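Local atomic coordinates of glutathione S-transferase (PDB entry 4O7H), a protein that probably catalyses the conjugation of glutathione to electrophilic substrates. Residues Gly8-Ala19 with Tyr161-Leu172; Lys188-Ser196 with Pro214-Phe222. All coordinates share one frame; numbering follows the deposited sequence.

Contact 1. Residues Gly8-Ala19 with Tyr161-Leu172; sequences GLSPAARKVRVA and YADITAACHLSL
C168 pushes its thiol into the face of helix 11-19 and sits as a knob among P11, R14, K15 and V18; its SG lies 3.6 Å from R14 C. The short helix segments approach to 8.6 Å between axes and cross at 130°. Beside the knob, V18 and I164 lie alongside with their ends pointing opposite ways, V18 CG1 3.7 Å from I164 CG2. P11 sets CB over one face of the H169 imidazole, almost centred, 3.7 Å from the ring centroid and 13° off the normal: a CH-pi contact. K15, bent at chi3, turns NZ onto T165 OG1 at 2.7 Å, and D99 of helix 85-119 supplies its salt bridge. R14 runs extended to NE. L172 CD2 covers one guanidinium face near the rim, while R14 NH1 donates at 2.8 Å to S171 OG, which lies at the guanidinium edge but tilted 16° from its plane; Y217 of the C-terminal tail is a second partner of NH1. R14 NE bonds G8 O at 2.8 Å within its own segment. S171 OG in turn donates to C168 O within its own helix. Shortening R14 to an alanine is likely to deprive G8 O and S171 OG of these donors and open a gap beside L172 CD2. This buried packing of the first helix of the thioredoxin-like domain on a helix of the all-helical domain forms part of the interface between the two domains, as in the glutathione S-transferase fold.

Contact 2. Residues Lys188-Ser196 with Pro214-Phe222; sequences KEWYALVKS and PRHYADLDF
The ring of F222, the last residue of the chain, is packed against the side of helix 188-195 by K188, Y191, A192 and K195. K188, extended from CG outward with CG anti to the backbone N (chi1 -173°), runs antiparallel to the F222 side chain and lays CE over one face of the phenyl ring, 4.0 Å from the centroid. The Y191 side chain stands nearly perpendicular to that of F222 and presents its ring edge, with CD2 3.9 Å from F222 CZ; A192 CB lies 3.8 Å from F222 CE1. Beyond the ring, K188 NZ donates to F222 O at 3.0 Å and makes a salt bridge with the terminal carboxylate, sharing its charge with E182. The C-terminal tail of this transferase thus folds back over the helical domain through successive type I turns, P214-Y217, H216-D219 and D219-F222, the last accompanied by an Asx turn in which D219 OD1 accepts from D221 N. K195 reaches into these turns: NZ bonds Y217 O at 2.8 Å and D219 O at 2.9 Å, meeting each from above its carbonyl plane, and stands off-centre to the F222 ring as a cation-pi partner. A water bridges Y191 OH to Y217 O. The outer side is looser: exposed L220 rests its CD2 3.7 Å from K195 O.

Overall arrangement
The centre of contact 1 lies about 1 Å from the centre of the chain, and the contact is mostly buried; contact 2 is centred about 15 Å out and only partly buried. The first joins two helices across the domain boundary, the second a helix to the irregular C-terminal tail. Accordingly, contact 1 relies on interlocking side chains with a few enclosed polar bonds, whereas contact 2 uses lysines to grip backbone carbonyls and the chain terminus around one aromatic ring. Helices 161-175 and 185-195, consecutive in the chain, probably hydrogen-bond through D163 OD1 and W190 NE1, 3.0 Å apart; R14 NH1 of the N-terminal helix meets Y217 OH of the tail at 2.9 Å, likewise probably bonded.

Contact 1. Residues Gly8-Ala19 with Tyr161-Leu172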
loop_
_atom_site.group_PDB
_atom_site.type_symbol
_atom_site.label_atom_id
_atom_site.label_comp_id
_atom_site.label_asym_id
_atom_site.label_seq_id
_atom_site.Cartn_x
_atom_site.Cartn_y
_atom_site.Cartn_z
ATOM N N GLY A 8 -9.311 -7.401 15.366
ATOM C CA GLY A 8 -8.650 -8.666 15.091
ATOM C C GLY A 8 -8.669 -9.097 13.650
ATOM O O GLY A 8 -7.845 -9.937 13.262
ATOM N N LEU A 9 -9.574 -8.576 12.823
ATOM C CA LEU A 9 -9.623 -9.004 11.451
ATOM C C LEU A 9 -8.724 -8.201 10.517
ATOM O O LEU A 9 -8.710 -8.426 9.342
ATOM C CB LEU A 9 -11.073 -8.872 10.952
ATOM C CG LEU A 9 -12.027 -9.821 11.678
ATOM C CD1 LEU A 9 -13.375 -9.710 10.989
ATOM C CD2 LEU A 9 -11.527 -11.248 11.582
ATOM N N SER A 10 -7.991 -7.241 11.055
ATOM C CA SER A 10 -7.195 -6.346 10.221
ATOM C C SER A 10 -5.744 -6.825 10.183
ATOM O O SER A 10 -5.096 -6.808 11.226
ATOM C CB SER A 10 -7.194 -4.942 10.836
ATOM O OG SER A 10 -6.198 -4.072 10.213
ATOM N N PRO A 11 -5.232 -7.213 9.005
ATOM C CA PRO A 11 -3.820 -7.582 8.967
ATOM C C PRO A 11 -2.896 -6.447 9.313
ATOM O O PRO A 11 -1.859 -6.682 9.945
ATOM C CB PRO A 11 -3.600 -8.054 7.544
ATOM C CG PRO A 11 -4.763 -7.541 6.766
ATOM C CD PRO A 11 -5.894 -7.409 7.701
ATOM N N ALA A 12 -3.213 -5.243 8.884
ATOM C CA ALA A 12 -2.369 -4.123 9.197
ATOM C C ALA A 12 -2.306 -3.831 10.686
ATOM O O ALA A 12 -1.273 -3.489 11.240
ATOM C CB ALA A 12 -2.847 -2.887 8.458
ATOM N N ALA A 13 -3.450 -3.935 11.338
ATOM C CA ALA A 13 -3.494 -3.713 12.772
ATOM C C ALA A 13 -2.758 -4.798 13.520
ATOM O O ALA A 13 -2.016 -4.491 14.477
ATOM C CB ALA A 13 -4.935 -3.565 13.259
ATOM N N ARG A 14 -2.891 -6.044 13.070
ATOM C CA ARG A 14 -2.090 -7.112 13.657
ATOM C C ARG A 14 -0.628 -6.787 13.545
ATOM O O ARG A 14 0.140 -6.943 14.512
ATOM C CB ARG A 14 -2.414 -8.460 13.025
ATOM C CG ARG A 14 -3.782 -9.050 13.388
ATOM C CD ARG A 14 -3.967 -10.491 12.857
ATOM N NE ARG A 14 -5.211 -11.008 13.423
ATOM C CZ ARG A 14 -5.399 -12.232 13.898
ATOM N NH1 ARG A 14 -4.485 -13.167 13.771
ATOM N NH2 ARG A 14 -6.545 -12.505 14.514
ATOM N N LYS A 15 -0.206 -6.371 12.361
ATOM C CA LYS A 15 1.195 -6.017 12.152
ATOM C C LYS A 15 1.701 -4.962 13.114
ATOM O O LYS A 15 2.785 -5.072 13.677
ATOM C CB LYS A 15 1.477 -5.606 10.702
ATOM C CG LYS A 15 2.777 -4.805 10.603
ATOM C CD LYS A 15 3.311 -4.749 9.234
ATOM C CE LYS A 15 2.417 -4.026 8.316
ATOM N NZ LYS A 15 3.122 -3.991 7.011
ATOM N N VAL A 16 0.925 -3.899 13.328
ATOM C CA VAL A 16 1.343 -2.860 14.241
ATOM C C VAL A 16 1.435 -3.372 15.694
ATOM O O VAL A 16 2.380 -3.059 16.406
ATOM C CB VAL A 16 0.447 -1.618 14.101
ATOM C CG1 VAL A 16 0.815 -0.566 15.138
ATOM C CG2 VAL A 16 0.610 -0.953 12.718
ATOM N N ARG A 17 0.503 -4.221 16.105
ATOM C CA ARG A 17 0.559 -4.795 17.405
ATOM C C ARG A 17 1.867 -5.595 17.593
ATOM O O ARG A 17 2.525 -5.491 18.628
ATOM C CB ARG A 17 -0.613 -5.745 17.697
ATOM C CG ARG A 17 -1.959 -5.061 17.761
ATOM C CD ARG A 17 -3.001 -6.043 18.225
ATOM N NE ARG A 17 -2.898 -6.238 19.680
ATOM C CZ ARG A 17 -3.724 -7.047 20.354
ATOM N NH1 ARG A 17 -4.640 -7.748 19.705
ATOM N NH2 ARG A 17 -3.664 -7.107 21.683
ATOM N N VAL A 18 2.190 -6.431 16.625
ATOM C CA VAL A 18 3.448 -7.197 16.671
ATOM C C VAL A 18 4.650 -6.264 16.705
ATOM O O VAL A 18 5.606 -6.468 17.510
ATOM C CB VAL A 18 3.519 -8.237 15.551
ATOM C CG1 VAL A 18 4.905 -8.924 15.545
ATOM C CG2 VAL A 18 2.366 -9.236 15.640
ATOM N N ALA A 19 4.631 -5.219 15.880
ATOM C CA ALA A 19 5.741 -4.249 15.830
ATOM C C ALA A 19 5.942 -3.524 17.173
ATOM O O ALA A 19 7.056 -3.370 17.649
ATOM C CB ALA A 19 5.497 -3.249 14.707
ATOM N N TYR A 161 9.988 -6.045 9.275
ATOM C CA TYR A 161 8.584 -5.839 8.935
ATOM C C TYR A 161 8.168 -6.853 7.850
ATOM O O TYR A 161 6.999 -7.163 7.691
ATOM C CB TYR A 161 8.350 -4.430 8.422
ATOM C CG TYR A 161 8.287 -3.400 9.509
ATOM C CD1 TYR A 161 7.372 -3.531 10.535
ATOM C CD2 TYR A 161 9.083 -2.295 9.502
ATOM C CE1 TYR A 161 7.285 -2.579 11.504
ATOM C CE2 TYR A 161 8.978 -1.336 10.475
ATOM C CZ TYR A 161 8.109 -1.514 11.497
ATOM O OH TYR A 161 8.033 -0.550 12.464
ATOM N N ALA A 162 9.089 -7.373 7.052
ATOM C CA ALA A 162 8.677 -8.379 6.075
ATOM C C ALA A 162 8.111 -9.606 6.703
ATOM O O ALA A 162 7.034 -10.130 6.288
ATOM C CB ALA A 162 9.860 -8.750 5.184
ATOM N N ASP A 163 8.828 -10.156 7.678
ATOM C CA ASP A 163 8.338 -11.338 8.392
ATOM C C ASP A 163 7.039 -11.029 9.139
ATOM O O ASP A 163 6.079 -11.816 9.122
ATOM C CB ASP A 163 9.366 -11.790 9.427
ATOM C CG ASP A 163 10.714 -12.062 8.827
ATOM O OD1 ASP A 163 10.937 -13.218 8.369
ATOM O OD2 ASP A 163 11.550 -11.107 8.816
ATOM N N ILE A 164 6.986 -9.837 9.744
ATOM C CA ILE A 164 5.803 -9.493 10.535
ATOM C C ILE A 164 4.566 -9.407 9.631
ATOM O O ILE A 164 3.509 -9.968 9.923
ATOM C CB ILE A 164 6.006 -8.208 11.278
ATOM C CG1 ILE A 164 7.110 -8.382 12.352
ATOM C CG2 ILE A 164 4.738 -7.811 12.004
ATOM C CD1 ILE A 164 7.533 -7.067 12.925
ATOM N N THR A 165 4.714 -8.729 8.502
ATOM C CA THR A 165 3.609 -8.528 7.564
ATOM C C THR A 165 3.106 -9.892 7.028
ATOM O O THR A 165 1.919 -10.193 7.101
ATOM C CB THR A 165 4.030 -7.591 6.412
ATOM O OG1 THR A 165 4.530 -6.345 6.961
ATOM C CG2 THR A 165 2.833 -7.322 5.490
ATOM N N ALA A 166 4.033 -10.706 6.527
ATOM C CA ALA A 166 3.679 -12.000 5.967
ATOM C C ALA A 166 2.984 -12.902 7.036
ATOM O O ALA A 166 1.927 -13.530 6.760
ATOM C CB ALA A 166 4.919 -12.710 5.418
ATOM N N ALA A 167 3.519 -12.916 8.253
ATOM C CA ALA A 167 3.012 -13.776 9.313
ATOM C C ALA A 167 1.648 -13.259 9.759
ATOM O O ALA A 167 0.771 -14.058 10.125
ATOM C CB ALA A 167 3.995 -13.828 10.483
ATOM N N CYS A 168 1.445 -11.936 9.752
ATOM C CA CYS A 168 0.165 -11.375 10.225
ATOM C C CYS A 168 -0.933 -11.714 9.211
ATOM O O CYS A 168 -2.054 -12.095 9.591
ATOM C CB CYS A 168 0.252 -9.904 10.521
ATOM S SG CYS A 168 1.103 -9.575 12.065
ATOM N N HIS A 169 -0.626 -11.613 7.917
ATOM C CA HIS A 169 -1.591 -12.035 6.893
ATOM C C HIS A 169 -1.898 -13.521 7.060
ATOM O O HIS A 169 -3.049 -13.912 7.108
ATOM C CB HIS A 169 -1.018 -11.738 5.529
ATOM C CG HIS A 169 -1.346 -10.362 5.059
ATOM N ND1 HIS A 169 -0.535 -9.258 5.232
ATOM C CD2 HIS A 169 -2.448 -9.914 4.433
ATOM C CE1 HIS A 169 -1.108 -8.208 4.655
ATOM N NE2 HIS A 169 -2.295 -8.583 4.234
ATOM N N LEU A 170 -0.850 -14.339 7.179
ATOM C CA LEU A 170 -1.026 -15.782 7.281
ATOM C C LEU A 170 -1.780 -16.155 8.525
ATOM O O LEU A 170 -2.524 -17.154 8.523
ATOM C CB LEU A 170 0.286 -16.531 7.177
ATOM C CG LEU A 170 0.773 -16.675 5.726
ATOM C CD1 LEU A 170 2.225 -17.071 5.673
ATOM C CD2 LEU A 170 -0.044 -17.756 5.020
ATOM N N SER A 171 -1.648 -15.358 9.591
ATOM C CA SER A 171 -2.342 -15.659 10.841
ATOM C C SER A 171 -3.834 -15.570 10.630
ATOM O O SER A 171 -4.619 -16.307 11.285
ATOM C CB SER A 171 -1.879 -14.783 11.994
ATOM O OG SER A 171 -2.335 -13.450 11.960
ATOM N N LEU A 172 -4.261 -14.660 9.758
ATOM C CA LEU A 172 -5.711 -14.533 9.503
ATOM C C LEU A 172 -6.204 -15.666 8.593
ATOM O O LEU A 172 -7.289 -16.212 8.841
ATOM C CB LEU A 172 -6.047 -13.182 8.906
ATOM C CG LEU A 172 -6.114 -12.132 9.996
ATOM C CD1 LEU A 172 -5.906 -10.768 9.338
ATOM C CD2 LEU A 172 -7.441 -12.247 10.745
#

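Contact 2. Residues Lys188-Ser196 with Pro214-Phe222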
loop_
_atom_site.group_PDB
_atom_site.type_symbol
_atom_site.label_atom_id
_atom_site.label_comp_id
_atom_site.label_asym_id
_atom_site.label_seq_id
_atom_site.Cartn_x
_atom_site.Cartn_y
_atom_site.Cartn_z
ATOM N N LYS A 188 6.094 -23.442 6.703
ATOM C CA LYS A 188 5.534 -23.814 7.988
ATOM C C LYS A 188 6.513 -23.626 9.148
ATOM O O LYS A 188 6.170 -23.077 10.231
ATOM C CB LYS A 188 5.083 -25.280 7.926
ATOM C CG LYS A 188 4.330 -25.690 9.182
ATOM C CD LYS A 188 4.018 -27.177 9.221
ATOM C CE LYS A 188 3.618 -27.529 10.644
ATOM N NZ LYS A 188 3.350 -28.987 10.825
ATOM N N GLU A 189 7.748 -24.060 8.942
ATOM C CA GLU A 189 8.764 -23.905 9.973
ATOM C C GLU A 189 9.058 -22.454 10.293
ATOM O O GLU A 189 9.256 -22.117 11.426
ATOM C CB GLU A 189 10.048 -24.666 9.618
ATOM C CG GLU A 189 9.874 -26.171 9.866
ATOM C CD GLU A 189 9.058 -26.490 11.148
ATOM O OE1 GLU A 189 9.525 -26.171 12.297
ATOM O OE2 GLU A 189 7.906 -27.039 11.021
ATOM N N TRP A 190 9.111 -21.613 9.262
ATOM C CA TRP A 190 9.328 -20.191 9.445
ATOM C C TRP A 190 8.184 -19.573 10.233
ATOM O O TRP A 190 8.397 -18.795 11.172
ATOM C CB TRP A 190 9.535 -19.502 8.082
ATOM C CG TRP A 190 9.219 -17.983 8.151
ATOM C CD1 TRP A 190 10.042 -17.008 8.507
ATOM C CD2 TRP A 190 7.972 -17.363 7.838
ATOM N NE1 TRP A 190 9.424 -15.785 8.437
ATOM C CE2 TRP A 190 8.125 -15.988 8.048
ATOM C CE3 TRP A 190 6.741 -17.851 7.431
ATOM C CZ2 TRP A 190 7.072 -15.098 7.885
ATOM C CZ3 TRP A 190 5.690 -16.990 7.290
ATOM C CH2 TRP A 190 5.861 -15.615 7.494
ATOM N N TYR A 191 6.950 -19.952 9.903
ATOM C CA TYR A 191 5.796 -19.393 10.621
ATOM C C TYR A 191 5.809 -19.832 12.069
ATOM O O TYR A 191 5.471 -19.088 12.945
ATOM C CB TYR A 191 4.481 -19.750 9.947
ATOM C CG TYR A 191 3.243 -19.148 10.598
ATOM C CD1 TYR A 191 2.927 -17.813 10.424
ATOM C CD2 TYR A 191 2.470 -19.881 11.446
ATOM C CE1 TYR A 191 1.816 -17.265 11.023
ATOM C CE2 TYR A 191 1.353 -19.351 12.037
ATOM C CZ TYR A 191 1.025 -18.030 11.822
ATOM O OH TYR A 191 -0.108 -17.486 12.448
ATOM N N ALA A 192 6.187 -21.074 12.325
ATOM C CA ALA A 192 6.290 -21.536 13.710
ATOM C C ALA A 192 7.259 -20.726 14.520
ATOM O O ALA A 192 7.023 -20.495 15.700
ATOM C CB ALA A 192 6.701 -23.015 13.694
ATOM N N LEU A 193 8.361 -20.312 13.892
ATOM C CA LEU A 193 9.307 -19.447 14.563
ATOM C C LEU A 193 8.720 -18.082 14.871
ATOM O O LEU A 193 8.846 -17.585 16.023
ATOM C CB LEU A 193 10.570 -19.272 13.777
ATOM C CG LEU A 193 11.525 -20.439 13.662
ATOM C CD1 LEU A 193 12.642 -19.982 12.725
ATOM C CD2 LEU A 193 12.052 -20.771 15.038
ATOM N N VAL A 194 7.970 -17.513 13.923
ATOM C CA VAL A 194 7.405 -16.189 14.210
ATOM C C VAL A 194 6.316 -16.283 15.263
ATOM O O VAL A 194 6.236 -15.444 16.173
ATOM C CB VAL A 194 6.882 -15.495 12.925
ATOM C CG1 VAL A 194 6.240 -14.153 13.296
ATOM C CG2 VAL A 194 8.021 -15.323 11.917
ATOM N N LYS A 195 5.444 -17.265 15.100
ATOM C CA LYS A 195 4.263 -17.393 15.999
ATOM C C LYS A 195 4.630 -17.669 17.462
ATOM O O LYS A 195 3.813 -17.401 18.365
ATOM C CB LYS A 195 3.262 -18.412 15.478
ATOM C CG LYS A 195 3.521 -19.828 15.895
ATOM C CD LYS A 195 2.428 -20.813 15.385
ATOM C CE LYS A 195 1.040 -20.725 16.001
ATOM N NZ LYS A 195 0.210 -21.873 15.552
ATOM N N SER A 196 5.853 -18.166 17.667
ATOM C CA SER A 196 6.401 -18.499 18.984
ATOM C C SER A 196 7.063 -17.324 19.702
ATOM O O SER A 196 7.532 -17.470 20.820
ATOM C CB SER A 196 7.426 -19.629 18.829
ATOM O OG SER A 196 6.807 -20.868 18.492
ATOM N N PRO A 214 -9.258 -22.690 14.426
ATOM C CA PRO A 214 -8.967 -24.115 14.422
ATOM C C PRO A 214 -8.156 -24.558 15.596
ATOM O O PRO A 214 -7.473 -23.752 16.246
ATOM C CB PRO A 214 -8.189 -24.338 13.122
ATOM C CG PRO A 214 -7.852 -23.026 12.612
ATOM C CD PRO A 214 -8.703 -22.008 13.241
ATOM N N ARG A 215 -8.197 -25.867 15.867
ATOM C CA ARG A 215 -7.601 -26.381 17.080
ATOM C C ARG A 215 -6.076 -26.184 17.130
ATOM O O ARG A 215 -5.529 -26.060 18.204
ATOM C CB ARG A 215 -7.976 -27.863 17.258
ATOM C CG ARG A 215 -7.428 -28.869 16.256
ATOM C CD ARG A 215 -8.013 -30.279 16.515
ATOM N NE ARG A 215 -7.634 -30.748 17.837
ATOM C CZ ARG A 215 -8.403 -30.781 18.952
ATOM N NH1 ARG A 215 -9.659 -30.445 18.976
ATOM N NH2 ARG A 215 -7.854 -31.150 20.128
ATOM N N HIS A 216 -5.406 -26.104 15.980
ATOM C CA HIS A 216 -3.947 -25.932 15.938
ATOM C C HIS A 216 -3.507 -24.469 15.960
ATOM O O HIS A 216 -2.323 -24.144 16.016
ATOM C CB HIS A 216 -3.402 -26.537 14.663
ATOM C CG HIS A 216 -3.762 -25.737 13.455
ATOM N ND1 HIS A 216 -4.896 -25.970 12.714
ATOM C CD2 HIS A 216 -3.119 -24.704 12.843
ATOM C CE1 HIS A 216 -4.953 -25.114 11.714
ATOM N NE2 HIS A 216 -3.894 -24.323 11.780
ATOM N N TYR A 217 -4.476 -23.551 15.859
ATOM C CA TYR A 217 -4.148 -22.119 15.689
ATOM C C TYR A 217 -3.210 -21.580 16.754
ATOM O O TYR A 217 -2.229 -20.883 16.442
ATOM C CB TYR A 217 -5.466 -21.311 15.644
ATOM C CG TYR A 217 -5.271 -19.828 15.502
ATOM C CD1 TYR A 217 -4.889 -19.259 14.286
ATOM C CD2 TYR A 217 -5.392 -19.024 16.593
ATOM C CE1 TYR A 217 -4.706 -17.893 14.178
ATOM C CE2 TYR A 217 -5.244 -17.671 16.487
ATOM C CZ TYR A 217 -4.894 -17.121 15.288
ATOM O OH TYR A 217 -4.631 -15.744 15.198
ATOM N N ALA A 218 -3.464 -21.883 18.022
ATOM C CA ALA A 218 -2.601 -21.424 19.101
ATOM C C ALA A 218 -1.539 -22.450 19.504
ATOM O O ALA A 218 -0.885 -22.278 20.514
ATOM C CB ALA A 218 -3.464 -21.012 20.296
ATOM N N ASP A 219 -1.370 -23.504 18.739
ATOM C CA ASP A 219 -0.346 -24.517 19.053
ATOM C C ASP A 219 1.026 -24.077 18.522
ATOM O O ASP A 219 1.226 -24.013 17.307
ATOM C CB ASP A 219 -0.743 -25.837 18.413
ATOM C CG ASP A 219 0.136 -27.005 18.850
ATOM O OD1 ASP A 219 1.075 -26.791 19.654
ATOM O OD2 ASP A 219 -0.089 -28.134 18.341
ATOM N N LEU A 220 1.988 -23.856 19.412
ATOM C CA LEU A 220 3.319 -23.487 18.984
ATOM C C LEU A 220 3.996 -24.647 18.263
ATOM O O LEU A 220 4.887 -24.459 17.395
ATOM C CB LEU A 220 4.129 -22.972 20.170
ATOM C CG LEU A 220 3.588 -21.785 20.936
ATOM C CD1 LEU A 220 4.666 -21.209 21.869
ATOM C CD2 LEU A 220 3.139 -20.682 19.979
ATOM N N ASP A 221 3.537 -25.861 18.579
ATOM C CA ASP A 221 4.119 -27.076 18.003
ATOM C C ASP A 221 3.308 -27.700 16.886
ATOM O O ASP A 221 3.486 -28.891 16.564
ATOM C CB ASP A 221 4.312 -28.095 19.100
ATOM C CG ASP A 221 5.267 -27.621 20.146
ATOM O OD1 ASP A 221 6.352 -27.160 19.749
ATOM O OD2 ASP A 221 4.901 -27.662 21.330
ATOM N N PHE A 222 2.469 -26.891 16.239
ATOM C CA PHE A 222 1.611 -27.378 15.173
ATOM C C PHE A 222 2.369 -28.032 14.030
ATOM O O PHE A 222 1.715 -28.846 13.329
ATOM C CB PHE A 222 0.709 -26.251 14.658
ATOM C CG PHE A 222 1.369 -25.352 13.668
ATOM C CD1 PHE A 222 2.383 -24.490 14.069
ATOM C CD2 PHE A 222 0.986 -25.388 12.335
ATOM C CE1 PHE A 222 3.022 -23.697 13.137
ATOM C CE2 PHE A 222 1.612 -24.577 11.406
ATOM C CZ PHE A 222 2.639 -23.734 11.827
ATOM O OXT PHE A 222 3.578 -27.752 13.843
HETATM O O HOH W 1 -1.491 -19.296 13.866
#